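PDB 5X6B: O-phospho-L-seryl-tRNA:Cys-tRNA synthase from Methanocaldococcus jannaschii DSM 2661, which probably catalyses the pyridoxal-phosphate-dependent conversion of O-phosphoseryl-tRNA(Cys) to Cys-tRNA(Cys). Local coordinates for residues V164-E167 with T172-I175; E178-V183 with I197-V202. All blocks are in the same frame, centred on the assembly; numbering follows the deposited sequence.

Contact 1: V164-E167 with T172-I175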
ATOM      1  N   VAL B 164     -22.492  20.282 -18.747  1.00 69.57           N
ATOM      2  CA  VAL B 164     -22.278  21.722 -18.843  1.00 57.61           C
ATOM      3  C   VAL B 164     -21.169  21.988 -19.853  1.00 50.46           C
ATOM      4  O   VAL B 164     -20.079  21.435 -19.744  1.00 73.14           O
ATOM      5  CB  VAL B 164     -21.908  22.341 -17.486  1.00 64.73           C
ATOM      6  CG1 VAL B 164     -21.493  23.789 -17.662  1.00 52.88           C
ATOM      7  CG2 VAL B 164     -23.070  22.224 -16.515  1.00 62.66           C
ATOM      8  N   GLY B 165     -21.452  22.834 -20.837  1.00 59.91           N
ATOM      9  CA  GLY B 165     -20.573  22.993 -21.981  1.00 59.46           C
ATOM     10  C   GLY B 165     -19.417  23.964 -21.823  1.00 69.65           C
ATOM     11  O   GLY B 165     -19.154  24.490 -20.739  1.00 68.46           O
ATOM     12  N   TYR B 166     -18.731  24.202 -22.935  1.00 59.04           N
ATOM     13  CA  TYR B 166     -17.548  25.046 -22.961  1.00 62.59           C
ATOM     14  C   TYR B 166     -17.849  26.540 -23.018  1.00 71.62           C
ATOM     15  O   TYR B 166     -18.790  26.976 -23.679  1.00 77.94           O
ATOM     16  CB  TYR B 166     -16.672  24.676 -24.158  1.00 68.40           C
ATOM     17  CG  TYR B 166     -16.118  23.276 -24.098  1.00 83.10           C
ATOM     18  CD1 TYR B 166     -15.011  22.981 -23.311  1.00 59.90           C
ATOM     19  CD2 TYR B 166     -16.698  22.249 -24.829  1.00 74.85           C
ATOM     20  CE1 TYR B 166     -14.500  21.701 -23.253  1.00 74.42           C
ATOM     21  CE2 TYR B 166     -16.194  20.965 -24.778  1.00 93.06           C
ATOM     22  CZ  TYR B 166     -15.095  20.696 -23.990  1.00 80.17           C
ATOM     23  OH  TYR B 166     -14.592  19.417 -23.943  1.00 77.32           O
ATOM     24  N   GLU B 167     -17.032  27.311 -22.313  1.00 74.16           N
ATOM     25  CA  GLU B 167     -16.966  28.756 -22.480  1.00 60.88           C
ATOM     26  C   GLU B 167     -16.237  29.035 -23.788  1.00 60.23           C
ATOM     27  O   GLU B 167     -16.388  30.088 -24.399  1.00 67.12           O
ATOM     28  CB  GLU B 167     -16.247  29.394 -21.291  1.00 62.76           C
ATOM     29  CG  GLU B 167     -16.202  30.905 -21.283  1.00 71.27           C
ATOM     30  CD  GLU B 167     -15.696  31.446 -19.956  1.00 85.46           C
ATOM     31  OE1 GLU B 167     -15.609  30.656 -18.991  1.00 83.49           O
ATOM     32  OE2 GLU B 167     -15.380  32.652 -19.877  1.00 89.56           O
ATOM     33  N   THR B 172      -8.540  26.080 -26.015  1.00 57.10           N
ATOM     34  CA  THR B 172      -8.483  26.066 -24.559  1.00 54.03           C
ATOM     35  C   THR B 172      -9.412  25.028 -23.923  1.00 61.65           C
ATOM     36  O   THR B 172      -9.095  24.473 -22.870  1.00 58.26           O
ATOM     37  CB  THR B 172      -8.816  27.451 -23.979  1.00 55.69           C
ATOM     38  OG1 THR B 172     -10.042  27.928 -24.548  1.00 60.92           O
ATOM     39  CG2 THR B 172      -7.693  28.433 -24.286  1.00 37.46           C
ATOM     40  N   TYR B 173     -10.549  24.770 -24.561  1.00 62.79           N
ATOM     41  CA  TYR B 173     -11.554  23.847 -24.032  1.00 51.08           C
ATOM     42  C   TYR B 173     -11.915  24.170 -22.582  1.00 58.45           C
ATOM     43  O   TYR B 173     -11.964  23.285 -21.728  1.00 53.78           O
ATOM     44  CB  TYR B 173     -11.069  22.404 -24.163  1.00 53.30           C
ATOM     45  CG  TYR B 173     -10.976  21.959 -25.603  1.00 62.10           C
ATOM     46  CD1 TYR B 173     -12.098  21.495 -26.276  1.00 66.47           C
ATOM     47  CD2 TYR B 173      -9.776  22.024 -26.300  1.00 61.01           C
ATOM     48  CE1 TYR B 173     -12.030  21.095 -27.594  1.00 76.76           C
ATOM     49  CE2 TYR B 173      -9.698  21.624 -27.625  1.00 72.32           C
ATOM     50  CZ  TYR B 173     -10.834  21.161 -28.266  1.00 64.48           C
ATOM     51  OH  TYR B 173     -10.775  20.759 -29.581  1.00 77.22           O
ATOM     52  N   LYS B 174     -12.164  25.451 -22.322  1.00 55.45           N
ATOM     53  CA  LYS B 174     -12.528  25.924 -20.991  1.00 58.02           C
ATOM     54  C   LYS B 174     -14.027  25.789 -20.720  1.00 66.98           C
ATOM     55  O   LYS B 174     -14.853  26.152 -21.550  1.00 70.78           O
ATOM     56  CB  LYS B 174     -12.105  27.384 -20.809  1.00 55.53           C
ATOM     57  CG  LYS B 174     -12.521  27.966 -19.469  1.00 50.28           C
ATOM     58  CD  LYS B 174     -12.134  29.426 -19.327  1.00 45.15           C
ATOM     59  CE  LYS B 174     -12.509  29.926 -17.940  1.00 43.25           C
ATOM     60  NZ  LYS B 174     -12.098  31.331 -17.716  1.00 58.08           N
ATOM     61  N   ILE B 175     -14.362  25.276 -19.539  1.00 70.86           N
ATOM     62  CA  ILE B 175     -15.749  25.078 -19.136  1.00 62.16           C
ATOM     63  C   ILE B 175     -16.447  26.385 -18.757  1.00 74.77           C
ATOM     64  O   ILE B 175     -15.893  27.210 -18.028  1.00 67.20           O
ATOM     65  CB  ILE B 175     -15.840  24.101 -17.938  1.00 61.60           C
ATOM     66  CG1 ILE B 175     -15.313  22.722 -18.336  1.00 58.10           C
ATOM     67  CG2 ILE B 175     -17.264  23.998 -17.417  1.00 70.24           C
ATOM     68  CD1 ILE B 175     -16.019  22.121 -19.528  1.00 69.57           C
TER

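Contact 2: E178-V183 with I197-V202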
ATOM      1  N   GLU B 178     -20.570  29.177 -15.365  1.00 81.95           N
ATOM      2  CA  GLU B 178     -21.835  29.872 -15.173  1.00 80.29           C
ATOM      3  C   GLU B 178     -22.960  29.127 -15.882  1.00 82.81           C
ATOM      4  O   GLU B 178     -24.135  29.301 -15.557  1.00 82.69           O
ATOM      5  CB  GLU B 178     -21.738  31.314 -15.678  1.00 78.89           C
ATOM      6  CG  GLU B 178     -20.687  32.161 -14.951  1.00103.33           C
ATOM      7  CD  GLU B 178     -19.267  31.919 -15.446  1.00 93.92           C
ATOM      8  OE1 GLU B 178     -19.089  31.176 -16.433  1.00 94.69           O
ATOM      9  OE2 GLU B 178     -18.324  32.473 -14.841  1.00 87.96           O
ATOM     10  N   GLY B 179     -22.589  28.281 -16.840  1.00 76.98           N
ATOM     11  CA  GLY B 179     -23.548  27.486 -17.585  1.00 77.27           C
ATOM     12  C   GLY B 179     -24.221  26.403 -16.759  1.00 75.55           C
ATOM     13  O   GLY B 179     -25.162  25.757 -17.221  1.00 72.89           O
ATOM     14  N   TYR B 180     -23.737  26.198 -15.537  1.00 71.77           N
ATOM     15  CA  TYR B 180     -24.338  25.225 -14.633  1.00 72.06           C
ATOM     16  C   TYR B 180     -25.769  25.616 -14.298  1.00 77.56           C
ATOM     17  O   TYR B 180     -26.638  24.754 -14.176  1.00 76.27           O
ATOM     18  CB  TYR B 180     -23.518  25.092 -13.347  1.00 77.19           C
ATOM     19  CG  TYR B 180     -22.484  23.990 -13.390  1.00 71.18           C
ATOM     20  CD1 TYR B 180     -22.804  22.695 -13.002  1.00 77.03           C
ATOM     21  CD2 TYR B 180     -21.188  24.243 -13.818  1.00 78.57           C
ATOM     22  CE1 TYR B 180     -21.861  21.682 -13.040  1.00 77.57           C
ATOM     23  CE2 TYR B 180     -20.238  23.241 -13.859  1.00 77.75           C
ATOM     24  CZ  TYR B 180     -20.579  21.962 -13.470  1.00 78.18           C
ATOM     25  OH  TYR B 180     -19.632  20.966 -13.514  1.00 70.17           O
ATOM     26  N   LYS B 181     -26.009  26.917 -14.158  1.00 76.34           N
ATOM     27  CA  LYS B 181     -27.342  27.414 -13.833  1.00 83.85           C
ATOM     28  C   LYS B 181     -28.359  27.083 -14.929  1.00 80.34           C
ATOM     29  O   LYS B 181     -29.435  26.553 -14.642  1.00 70.81           O
ATOM     30  CB  LYS B 181     -27.314  28.927 -13.584  1.00 73.41           C
ATOM     31  CG  LYS B 181     -28.654  29.598 -13.851  1.00 88.27           C
ATOM     32  CD  LYS B 181     -28.879  30.850 -13.017  1.00 89.00           C
ATOM     33  CE  LYS B 181     -30.371  31.161 -12.924  1.00 87.08           C
ATOM     34  NZ  LYS B 181     -30.666  32.477 -12.292  1.00 85.60           N
ATOM     35  N   GLU B 182     -28.015  27.382 -16.179  1.00 77.85           N
ATOM     36  CA  GLU B 182     -28.945  27.184 -17.294  1.00 85.91           C
ATOM     37  C   GLU B 182     -29.330  25.721 -17.473  1.00 83.21           C
ATOM     38  O   GLU B 182     -30.487  25.411 -17.750  1.00 89.48           O
ATOM     39  CB  GLU B 182     -28.359  27.721 -18.605  1.00 88.08           C
ATOM     40  CG  GLU B 182     -27.530  28.986 -18.448  1.00108.80           C
ATOM     41  CD  GLU B 182     -26.805  29.384 -19.724  1.00113.86           C
ATOM     42  OE1 GLU B 182     -26.970  28.694 -20.755  1.00117.04           O
ATOM     43  OE2 GLU B 182     -26.064  30.391 -19.692  1.00107.49           O
ATOM     44  N   VAL B 183     -28.362  24.824 -17.304  1.00 81.01           N
ATOM     45  CA  VAL B 183     -28.611  23.393 -17.434  1.00 84.31           C
ATOM     46  C   VAL B 183     -29.572  22.898 -16.353  1.00 83.50           C
ATOM     47  O   VAL B 183     -30.545  22.196 -16.646  1.00 67.66           O
ATOM     48  CB  VAL B 183     -27.298  22.591 -17.364  1.00 73.13           C
ATOM     49  CG1 VAL B 183     -27.582  21.099 -17.372  1.00 75.85           C
ATOM     50  CG2 VAL B 183     -26.391  22.965 -18.527  1.00 68.83           C
ATOM     51  N   ILE B 197     -24.652  18.040  -8.280  1.00 52.52           N
ATOM     52  CA  ILE B 197     -23.806  18.859  -9.142  1.00 67.91           C
ATOM     53  C   ILE B 197     -22.341  18.433  -9.010  1.00 59.84           C
ATOM     54  O   ILE B 197     -21.801  18.358  -7.902  1.00 55.76           O
ATOM     55  CB  ILE B 197     -23.945  20.350  -8.810  1.00 70.76           C
ATOM     56  CG1 ILE B 197     -25.399  20.784  -8.963  1.00 69.92           C
ATOM     57  CG2 ILE B 197     -23.051  21.184  -9.713  1.00 66.82           C
ATOM     58  CD1 ILE B 197     -25.653  22.186  -8.504  1.00 80.62           C
ATOM     59  N   LEU B 198     -21.708  18.154 -10.145  1.00 61.13           N
ATOM     60  CA  LEU B 198     -20.347  17.624 -10.158  1.00 70.85           C
ATOM     61  C   LEU B 198     -19.404  18.493 -10.992  1.00 70.15           C
ATOM     62  O   LEU B 198     -19.706  18.832 -12.136  1.00 61.66           O
ATOM     63  CB  LEU B 198     -20.353  16.186 -10.693  1.00 68.80           C
ATOM     64  CG  LEU B 198     -19.068  15.352 -10.649  1.00 61.52           C
ATOM     65  CD1 LEU B 198     -19.410  13.890 -10.411  1.00 49.85           C
ATOM     66  CD2 LEU B 198     -18.265  15.495 -11.936  1.00 57.63           C
ATOM     67  N   LEU B 199     -18.260  18.847 -10.418  1.00 64.79           N
ATOM     68  CA  LEU B 199     -17.253  19.610 -11.149  1.00 69.69           C
ATOM     69  C   LEU B 199     -15.894  18.913 -11.132  1.00 64.80           C
ATOM     70  O   LEU B 199     -15.305  18.699 -10.070  1.00 54.19           O
ATOM     71  CB  LEU B 199     -17.115  21.023 -10.574  1.00 64.87           C
ATOM     72  CG  LEU B 199     -15.995  21.874 -11.184  1.00 58.26           C
ATOM     73  CD1 LEU B 199     -16.212  22.086 -12.679  1.00 52.51           C
ATOM     74  CD2 LEU B 199     -15.865  23.205 -10.459  1.00 49.32           C
ATOM     75  N   THR B 200     -15.407  18.549 -12.313  1.00 58.18           N
ATOM     76  CA  THR B 200     -14.064  18.013 -12.446  1.00 55.18           C
ATOM     77  C   THR B 200     -13.074  19.150 -12.230  1.00 59.56           C
ATOM     78  O   THR B 200     -12.862  19.968 -13.129  1.00 61.17           O
ATOM     79  CB  THR B 200     -13.839  17.371 -13.822  1.00 59.56           C
ATOM     80  OG1 THR B 200     -14.823  16.356 -14.038  1.00 71.85           O
ATOM     81  CG2 THR B 200     -12.464  16.744 -13.895  1.00 57.33           C
ATOM     82  N   HIS B 201     -12.482  19.204 -11.039  1.00 55.83           N
ATOM     83  CA  HIS B 201     -11.654  20.344 -10.633  1.00 59.50           C
ATOM     84  C   HIS B 201     -10.501  20.598 -11.598  1.00 62.46           C
ATOM     85  O   HIS B 201     -10.215  21.743 -11.946  1.00 62.25           O
ATOM     86  CB  HIS B 201     -11.111  20.130  -9.225  1.00 52.93           C
ATOM     87  CG  HIS B 201     -10.671  21.391  -8.555  1.00 55.74           C
ATOM     88  ND1 HIS B 201     -10.081  21.406  -7.310  1.00 59.38           N
ATOM     89  CD2 HIS B 201     -10.739  22.683  -8.954  1.00 60.54           C
ATOM     90  CE1 HIS B 201      -9.800  22.652  -6.971  1.00 58.22           C
ATOM     91  NE2 HIS B 201     -10.191  23.447  -7.952  1.00 73.90           N
ATOM     92  N   VAL B 202      -9.840  19.522 -12.013  1.00 54.91           N
ATOM     93  CA  VAL B 202      -8.921  19.557 -13.142  1.00 53.13           C
ATOM     94  C   VAL B 202      -9.224  18.351 -14.029  1.00 56.74           C
ATOM     95  O   VAL B 202      -9.150  17.206 -13.579  1.00 52.71           O
ATOM     96  CB  VAL B 202      -7.431  19.543 -12.697  1.00 52.56           C
ATOM     97  CG1 VAL B 202      -6.523  19.162 -13.856  1.00 44.14           C
ATOM     98  CG2 VAL B 202      -7.022  20.894 -12.145  1.00 56.17           C
TER

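Contact 1: V164-E167 with T172-I175
Tyr173 meets Tyr166 in an edge-to-face (T-shaped) pair, its ring edge directed at the Tyr166 face with centroids 5.5 Å apart and planes at 73°. Tyr173 CB also packs on Tyr166 CE1 (3.6 Å), and the backbone oxygens of Tyr173 and Lys174 lie at the edge of the Tyr166 ring, in its plane. Glu167 N donates to Lys174 O (2.6 Å), joining the backbones next to the antiparallel non-hydrogen-bonded pair Tyr166-Ile175. Ile175 closes the compact side: with CG1 beside the backbone N (chi1 -63°), the CD1 tip is brought back to Tyr166 CD1, 4.0 Å away, although CB points away from the other segment. The Tyr166 hydroxyl is hydrogen-bonded to OD1 of Asn145, whose ND2 binds the backbone oxygen of Tyr173, so one side chain reaches both tyrosine residues.

The other side is looser. Here the extended Glu167 and Lys174 side chains run alongside each other, with OE1 of Glu167 3.8 Å from NZ of Lys174, a long salt bridge on the solvent side.

Together the two segments form a short hairpin-like return at the end of edge strand 160-166, which pairs with strand 139-143, while Val164 rests against helix 179-188.

Contact 2: E178-V183 with I197-V202
A beta-alpha-beta crossover brings helix 179-188 against the central mixed sheet, and Tyr180 in its first turn is the residue through which these segments of helix and strand 194-200 meet. The helix runs roughly antiparallel to the strand (147° between the short axes) at an axis separation of 11.1 Å, a gap the tyrosine ring bridges. CB of Tyr180 points toward the strand, and its hydroxyl donates a hydrogen bond to Leu198 O (2.5 Å). That carbonyl lies at the edge of the ring, near its plane, but the hydroxyl stands tilted 29° from the carbonyl plane, with a C=O...OH angle of 137°. A buried phenol is thus anchored to a backbone oxygen of the sheet.

Apolar groups hold the rest of the ring. CG2 of Ile197, the branch anti to the backbone N, reaches CE1 of Tyr180 at 3.6 Å, and the two side chains run across each other at a slant. Further along the strand, CD1 of Leu199 approaches the hydroxyl of Tyr180 at 3.7 Å. CB of Leu198 points away from the helix, and the residue takes part through its carbonyl.

Ile218 of helix 212-221 and Val141 of strand 139-143 also touch Tyr180. The crossover belongs to a seven-stranded sheet of order 1-7-6-5-4-2-3 with the seventh strand antiparallel, the arrangement of the large domain of fold type I pyridoxal-phosphate enzymes.

From the N terminus, the chain follows edge strand 160-166 to its end and turns back at once, so contact 1 closes a short loop of four residues. Strand 174-175 leads directly into helix 179-188, and contact 2 then closes a wider loop as strand 194-200 enters the sheet beyond strand 139-143. The two contacts therefore stand in series, neither enclosing nor crossing the other, with centres about 10 Å apart. Val164 joins them: its CG2 packs on CD1 of Tyr180 at 3.6 Å and on CG2 of Val183. Contact 1 ties the return strand 174-175 to the edge strand, and contact 2 ties the crossover helix to the interior strand 194-200 of the same sheet.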